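Side-chain contact in glutathione S-transferase delta (Bombyx mori, PDB 3VK9), which probably transfers glutathione to electrophilic compounds, as a homodimeric delta-class glutathione transferase: residues Q108-S111 with D112-P116. Sequence-based numbering, arbitrary orientation.
Sequences QRFS and DYFYP
Q108 and D112 lie one turn apart on helix 89-119, and NE2 of Q108 donates a hydrogen bond to OD1 of D112 over 3.0 Å. The bond is bent, 134° at the hydrogen. D112 OD1 lies in the amide plane, but the amide comes from above the carboxylate plane. The Q108 chain, bent at chi2 (63°), brings NE2 round to D112. Were D112 replaced by an alanine, the Q108 amide would probably lose this acceptor and be freer to turn.

Backbone bonds from D112, Y113, F114 and Y115 N to the carbonyls four residues earlier continue the helix. P116 has no N-H to give, and the helix kinks there.

F110, F114 and Y115 form an aromatic cluster. CB of F114 sits over one face of F110 in a CH-pi contact. The F110 and F114 rings run roughly parallel, their planes at 29°, but are offset so far that little of one lies over the other. F110 turns its edge to the face of Y115, centroids 5.9 Å apart. OG of S111 meets the Y115 ring edge at CD2, 3.2 Å away.

In the C-terminal domain, F114 and Y115 pack on helix 195-213. R109 and Y113 face helix 126-142, while Q108 meets Q108 of the second subunit.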
ATOM      1  N   GLN A 108       3.146   7.559   4.281  1.00 12.39           N
ATOM      2  CA  GLN A 108       1.999   7.852   5.129  1.00 17.77           C
ATOM      3  C   GLN A 108       2.423   8.701   6.319  1.00 12.51           C
ATOM      4  O   GLN A 108       1.775   9.682   6.653  1.00 13.23           O
ATOM      5  CB  GLN A 108       1.339   6.556   5.610  1.00 14.36           C
ATOM      6  CG  GLN A 108       0.091   6.790   6.427  1.00 20.82           C
ATOM      7  CD  GLN A 108      -1.000   7.471   5.614  1.00 30.59           C
ATOM      8  OE1 GLN A 108      -1.474   6.930   4.605  1.00 32.40           O
ATOM      9  NE2 GLN A 108      -1.388   8.673   6.036  1.00 28.18           N
ATOM     10  N   ARG A 109       3.518   8.315   6.958  1.00 17.25           N
ATOM     11  CA  ARG A 109       3.978   9.025   8.138  1.00 17.31           C
ATOM     12  C   ARG A 109       4.418  10.417   7.767  1.00 14.28           C
ATOM     13  O   ARG A 109       4.118  11.372   8.486  1.00 12.26           O
ATOM     14  CB  ARG A 109       5.099   8.252   8.839  1.00 16.10           C
ATOM     15  CG  ARG A 109       4.550   7.032   9.543  1.00 19.82           C
ATOM     16  CD  ARG A 109       5.624   6.154  10.110  1.00 21.67           C
ATOM     17  NE  ARG A 109       5.023   5.000  10.764  1.00 22.86           N
ATOM     18  CZ  ARG A 109       5.638   4.270  11.680  1.00 23.44           C
ATOM     19  NH1 ARG A 109       6.862   4.595  12.056  1.00 19.44           N
ATOM     20  NH2 ARG A 109       5.024   3.229  12.229  1.00 22.97           N
ATOM     21  N   PHE A 110       5.112  10.527   6.636  1.00 12.81           N
ATOM     22  CA  PHE A 110       5.563  11.820   6.150  1.00  9.10           C
ATOM     23  C   PHE A 110       4.385  12.719   5.844  1.00  9.15           C
ATOM     24  O   PHE A 110       4.352  13.856   6.271  1.00 13.65           O
ATOM     25  CB  PHE A 110       6.448  11.697   4.905  1.00 10.10           C
ATOM     26  CG  PHE A 110       6.738  13.029   4.241  1.00 16.70           C
ATOM     27  CD1 PHE A 110       7.564  13.962   4.853  1.00 18.77           C
ATOM     28  CD2 PHE A 110       6.157  13.357   3.015  1.00 16.68           C
ATOM     29  CE1 PHE A 110       7.831  15.206   4.248  1.00 19.30           C
ATOM     30  CE2 PHE A 110       6.412  14.589   2.409  1.00 17.66           C
ATOM     31  CZ  PHE A 110       7.255  15.514   3.027  1.00 14.14           C
ATOM     32  N   SER A 111       3.436  12.194   5.079  1.00 11.24           N
ATOM     33  CA  SER A 111       2.189  12.882   4.798  1.00 13.17           C
ATOM     34  C   SER A 111       1.535  13.377   6.093  1.00 19.08           C
ATOM     35  O   SER A 111       1.176  14.561   6.206  1.00 17.22           O
ATOM     36  CB  SER A 111       1.248  11.936   4.041  1.00 16.42           C
ATOM     37  OG  SER A 111       0.016  12.564   3.761  1.00 27.44           O
ATOM     38  N   ASP A 112       1.397  12.486   7.075  1.00 16.78           N
ATOM     39  CA  ASP A 112       0.731  12.837   8.342  1.00 13.03           C
ATOM     40  C   ASP A 112       1.432  13.974   9.068  1.00 12.47           C
ATOM     41  O   ASP A 112       0.797  14.831   9.701  1.00 12.74           O
ATOM     42  CB  ASP A 112       0.621  11.624   9.274  1.00 20.03           C
ATOM     43  CG  ASP A 112      -0.425  10.621   8.807  1.00 33.43           C
ATOM     44  OD1 ASP A 112      -1.214  10.960   7.895  1.00 34.44           O
ATOM     45  OD2 ASP A 112      -0.458   9.496   9.354  1.00 41.40           O
ATOM     46  N   TYR A 113       2.754  13.976   8.969  1.00 14.31           N
ATOM     47  CA  TYR A 113       3.575  14.955   9.655  1.00 15.28           C
ATOM     48  C   TYR A 113       3.569  16.305   8.944  1.00 15.38           C
ATOM     49  O   TYR A 113       3.424  17.357   9.577  1.00 15.61           O
ATOM     50  CB  TYR A 113       5.019  14.437   9.730  1.00 16.38           C
ATOM     51  CG  TYR A 113       5.993  15.474  10.220  1.00 19.12           C
ATOM     52  CD1 TYR A 113       5.900  15.974  11.515  1.00 19.40           C
ATOM     53  CD2 TYR A 113       7.014  15.949   9.398  1.00 19.58           C
ATOM     54  CE1 TYR A 113       6.787  16.924  11.981  1.00 16.75           C
ATOM     55  CE2 TYR A 113       7.916  16.899   9.862  1.00 17.99           C
ATOM     56  CZ  TYR A 113       7.795  17.380  11.154  1.00 18.38           C
ATOM     57  OH  TYR A 113       8.678  18.329  11.639  1.00 17.69           O
ATOM     58  N   PHE A 114       3.720  16.252   7.622  1.00 12.30           N
ATOM     59  CA  PHE A 114       4.037  17.432   6.812  1.00 18.75           C
ATOM     60  C   PHE A 114       2.847  18.216   6.248  1.00 23.19           C
ATOM     61  O   PHE A 114       2.848  19.443   6.275  1.00 22.69           O
ATOM     62  CB  PHE A 114       4.980  17.030   5.673  1.00 16.18           C
ATOM     63  CG  PHE A 114       5.682  18.193   5.019  1.00 18.04           C
ATOM     64  CD1 PHE A 114       6.287  19.167   5.782  1.00 18.09           C
ATOM     65  CD2 PHE A 114       5.746  18.300   3.638  1.00 20.93           C
ATOM     66  CE1 PHE A 114       6.941  20.236   5.180  1.00 24.96           C
ATOM     67  CE2 PHE A 114       6.401  19.359   3.032  1.00 21.42           C
ATOM     68  CZ  PHE A 114       6.995  20.324   3.801  1.00 24.23           C
ATOM     69  N   TYR A 115       1.845  17.520   5.717  1.00 22.59           N
ATOM     70  CA  TYR A 115       0.783  18.201   4.976  1.00 21.12           C
ATOM     71  C   TYR A 115      -0.183  19.017   5.841  1.00 25.93           C
ATOM     72  O   TYR A 115      -0.732  20.013   5.375  1.00 25.75           O
ATOM     73  CB  TYR A 115       0.048  17.232   4.043  1.00 23.93           C
ATOM     74  CG  TYR A 115       0.915  16.726   2.899  1.00 25.86           C
ATOM     75  CD1 TYR A 115       1.836  17.559   2.274  1.00 41.75           C
ATOM     76  CD2 TYR A 115       0.816  15.420   2.451  1.00 29.90           C
ATOM     77  CE1 TYR A 115       2.632  17.099   1.226  1.00 45.98           C
ATOM     78  CE2 TYR A 115       1.603  14.953   1.405  1.00 38.72           C
ATOM     79  CZ  TYR A 115       2.512  15.795   0.800  1.00 47.06           C
ATOM     80  OH  TYR A 115       3.296  15.330  -0.238  1.00 54.68           O
ATOM     81  N   PRO A 116      -0.392  18.606   7.101  1.00 26.50           N
ATOM     82  CA  PRO A 116      -1.094  19.513   8.013  1.00 25.05           C
ATOM     83  C   PRO A 116      -0.363  20.852   8.163  1.00 29.16           C
ATOM     84  O   PRO A 116      -1.020  21.886   8.275  1.00 27.71           O
ATOM     85  CB  PRO A 116      -1.073  18.756   9.343  1.00 28.53           C
ATOM     86  CG  PRO A 116      -1.050  17.316   8.941  1.00 25.25           C
ATOM     87  CD  PRO A 116      -0.213  17.263   7.685  1.00 26.26           C
TER